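Diguanylate cyclase with PAS/PAC sensor (Marinobacter aquaeolei, PDB 3H9W) is the N-terminal PAS sensor part of a protein that probably joins two GTP molecules into cyclic di-GMP and releases diphosphate. Local coordinates at residues Glu50-Phe55 with His66-Arg71. Sequence-based numbering, arbitrary orientation.
Sequences EWVVNF and HEADYR
Phe55, Trp51 and Val52 of segment 50-55, on helix 46-61, pack on His66, Ala68 and Tyr70 of strand 66-73, the two short segments running nearly antiparallel with axes 9.4 Å apart. With CG anti to the backbone N (chi1 174°), the Phe55 ring is carried toward the start of the strand, to His66 and Glu67. From Phe55 CB, which points at the strand, the chain passes through CG to CD2, which stands 4.5 Å from Ala68 CB. Next along the ring, Phe55 CE2 is 3.6 Å from Glu67 O and also touches His66 CB. At the tip, Phe55 CZ is 4.0 Å from His66 CB. The Phe55 and His66 side chains slide past each other in opposite directions, their ring planes near perpendicular (86°). Trp51 brings the six-membered part of its indole: CH2 touches Ala68 CB at 3.9 Å, while CZ2 puts the ring edge 3.4 Å from Asp69 O. Its NE1 is hydrogen-bonded to Asp48, a bond that would restrain the rotation of the indole, and Val52 CG2 lies over one face. Val52 CG2 also reaches Tyr70 CB at 3.9 Å, with Tyr70 OH held beyond by Trp40. Within the antiparallel PAS sheet, backbone bonds join strand 66-73 to strand 79-90. No hydrogen bond crosses between the segments, so cohesion here rests on van der Waals contacts, mostly between carbons, with ring carbons also meeting the Asp69 and Glu67 carbonyl oxygens.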
loop_
_atom_site.group_PDB
_atom_site.type_symbol
_atom_site.label_atom_id
_atom_site.label_comp_id
_atom_site.label_asym_id
_atom_site.label_seq_id
_atom_site.Cartn_x
_atom_site.Cartn_y
_atom_site.Cartn_z
ATOM N N GLU A 50 21.077 -9.140 2.939
ATOM C CA GLU A 50 21.771 -9.927 1.917
ATOM C C GLU A 50 21.000 -10.144 0.616
ATOM O O GLU A 50 21.577 -10.600 -0.376
ATOM C CB GLU A 50 22.169 -11.295 2.492
ATOM C CG GLU A 50 23.515 -11.310 3.216
ATOM C CD GLU A 50 23.801 -12.624 3.940
ATOM O OE1 GLU A 50 23.487 -13.705 3.393
ATOM O OE2 GLU A 50 24.359 -12.575 5.056
ATOM N N TRP A 51 19.709 -9.817 0.598
ATOM C CA TRP A 51 18.929 -10.027 -0.617
ATOM C C TRP A 51 17.861 -8.978 -0.894
ATOM O O TRP A 51 17.591 -8.651 -2.049
ATOM C CB TRP A 51 18.272 -11.411 -0.579
ATOM C CG TRP A 51 17.123 -11.538 0.384
ATOM C CD1 TRP A 51 17.174 -11.952 1.689
ATOM C CD2 TRP A 51 15.745 -11.256 0.107
ATOM N NE1 TRP A 51 15.906 -11.951 2.237
ATOM C CE2 TRP A 51 15.013 -11.528 1.287
ATOM C CE3 TRP A 51 15.057 -10.802 -1.026
ATOM C CZ2 TRP A 51 13.626 -11.356 1.365
ATOM C CZ3 TRP A 51 13.675 -10.632 -0.949
ATOM C CH2 TRP A 51 12.976 -10.910 0.242
ATOM N N VAL A 52 17.256 -8.452 0.166
ATOM C CA VAL A 52 16.189 -7.463 0.024
ATOM C C VAL A 52 16.615 -6.195 -0.715
ATOM O O VAL A 52 15.917 -5.724 -1.611
ATOM C CB VAL A 52 15.620 -7.072 1.404
ATOM C CG1 VAL A 52 14.604 -5.936 1.251
ATOM C CG2 VAL A 52 14.957 -8.286 2.053
ATOM N N VAL A 53 17.758 -5.642 -0.335
ATOM C CA VAL A 53 18.241 -4.432 -0.976
ATOM C C VAL A 53 18.428 -4.635 -2.480
ATOM O O VAL A 53 17.912 -3.859 -3.285
ATOM C CB VAL A 53 19.568 -3.972 -0.331
ATOM C CG1 VAL A 53 20.035 -2.666 -0.961
ATOM C CG2 VAL A 53 19.370 -3.794 1.167
ATOM N N ASN A 54 19.143 -5.686 -2.868
ATOM C CA ASN A 54 19.374 -5.950 -4.289
ATOM C C ASN A 54 18.079 -6.208 -5.053
ATOM O O ASN A 54 17.907 -5.734 -6.176
ATOM C CB ASN A 54 20.316 -7.145 -4.472
ATOM C CG ASN A 54 21.711 -6.874 -3.945
ATOM O OD1 ASN A 54 22.246 -5.774 -4.111
ATOM N ND2 ASN A 54 22.316 -7.882 -3.321
ATOM N N PHE A 55 17.177 -6.969 -4.445
ATOM C CA PHE A 55 15.903 -7.272 -5.075
ATOM C C PHE A 55 15.117 -5.977 -5.313
ATOM O O PHE A 55 14.715 -5.684 -6.438
ATOM C CB PHE A 55 15.094 -8.237 -4.190
ATOM C CG PHE A 55 13.699 -8.493 -4.690
ATOM C CD1 PHE A 55 13.480 -9.228 -5.852
ATOM C CD2 PHE A 55 12.609 -7.947 -4.031
ATOM C CE1 PHE A 55 12.192 -9.405 -6.353
ATOM C CE2 PHE A 55 11.317 -8.117 -4.524
ATOM C CZ PHE A 55 11.110 -8.844 -5.684
ATOM N N HIS A 66 6.765 -4.343 -6.560
ATOM C CA HIS A 66 7.252 -5.525 -5.871
ATOM C C HIS A 66 6.939 -5.455 -4.390
ATOM O O HIS A 66 6.427 -4.450 -3.897
ATOM C CB HIS A 66 8.767 -5.636 -6.068
ATOM C CG HIS A 66 9.503 -4.374 -5.744
ATOM N ND1 HIS A 66 9.466 -3.263 -6.561
ATOM C CD2 HIS A 66 10.246 -4.024 -4.668
ATOM C CE1 HIS A 66 10.152 -2.283 -5.998
ATOM N NE2 HIS A 66 10.635 -2.719 -4.848
ATOM N N GLU A 67 7.253 -6.536 -3.686
ATOM C CA GLU A 67 7.039 -6.603 -2.247
ATOM C C GLU A 67 8.060 -7.576 -1.679
ATOM O O GLU A 67 8.505 -8.484 -2.376
ATOM C CB GLU A 67 5.622 -7.088 -1.928
ATOM C CG GLU A 67 5.366 -8.539 -2.275
ATOM C CD GLU A 67 4.004 -9.016 -1.795
ATOM O OE1 GLU A 67 2.988 -8.506 -2.303
ATOM O OE2 GLU A 67 3.957 -9.898 -0.908
ATOM N N ALA A 68 8.440 -7.373 -0.422
ATOM C CA ALA A 68 9.412 -8.236 0.237
ATOM C C ALA A 68 9.092 -8.388 1.713
ATOM O O ALA A 68 8.609 -7.454 2.357
ATOM C CB ALA A 68 10.830 -7.662 0.075
ATOM N N ASP A 69 9.352 -9.580 2.237
ATOM C CA ASP A 69 9.130 -9.879 3.643
ATOM C C ASP A 69 10.502 -9.978 4.287
ATOM O O ASP A 69 11.374 -10.689 3.790
ATOM C CB ASP A 69 8.407 -11.222 3.804
ATOM C CG ASP A 69 6.958 -11.170 3.367
ATOM O OD1 ASP A 69 6.568 -10.193 2.693
ATOM O OD2 ASP A 69 6.209 -12.114 3.698
ATOM N N TYR A 70 10.701 -9.259 5.385
ATOM C CA TYR A 70 11.984 -9.302 6.069
ATOM C C TYR A 70 11.864 -8.904 7.532
ATOM O O TYR A 70 10.829 -8.395 7.987
ATOM C CB TYR A 70 12.996 -8.377 5.373
ATOM C CG TYR A 70 12.512 -6.956 5.261
ATOM C CD1 TYR A 70 11.826 -6.518 4.127
ATOM C CD2 TYR A 70 12.672 -6.062 6.322
ATOM C CE1 TYR A 70 11.306 -5.227 4.057
ATOM C CE2 TYR A 70 12.155 -4.765 6.254
ATOM C CZ TYR A 70 11.469 -4.362 5.119
ATOM O OH TYR A 70 10.919 -3.097 5.069
ATOM N N ARG A 71 12.942 -9.154 8.266
ATOM C CA ARG A 71 13.011 -8.829 9.674
ATOM C C ARG A 71 13.600 -7.436 9.815
ATOM O O ARG A 71 14.770 -7.205 9.487
ATOM C CB ARG A 71 13.883 -9.864 10.398
ATOM C CG ARG A 71 13.226 -11.239 10.485
ATOM C CD ARG A 71 14.238 -12.372 10.499
ATOM N NE ARG A 71 14.901 -12.548 9.202
ATOM C CZ ARG A 71 15.797 -13.499 8.951
ATOM N NH1 ARG A 71 16.138 -14.358 9.905
ATOM N NH2 ARG A 71 16.364 -13.585 7.757
#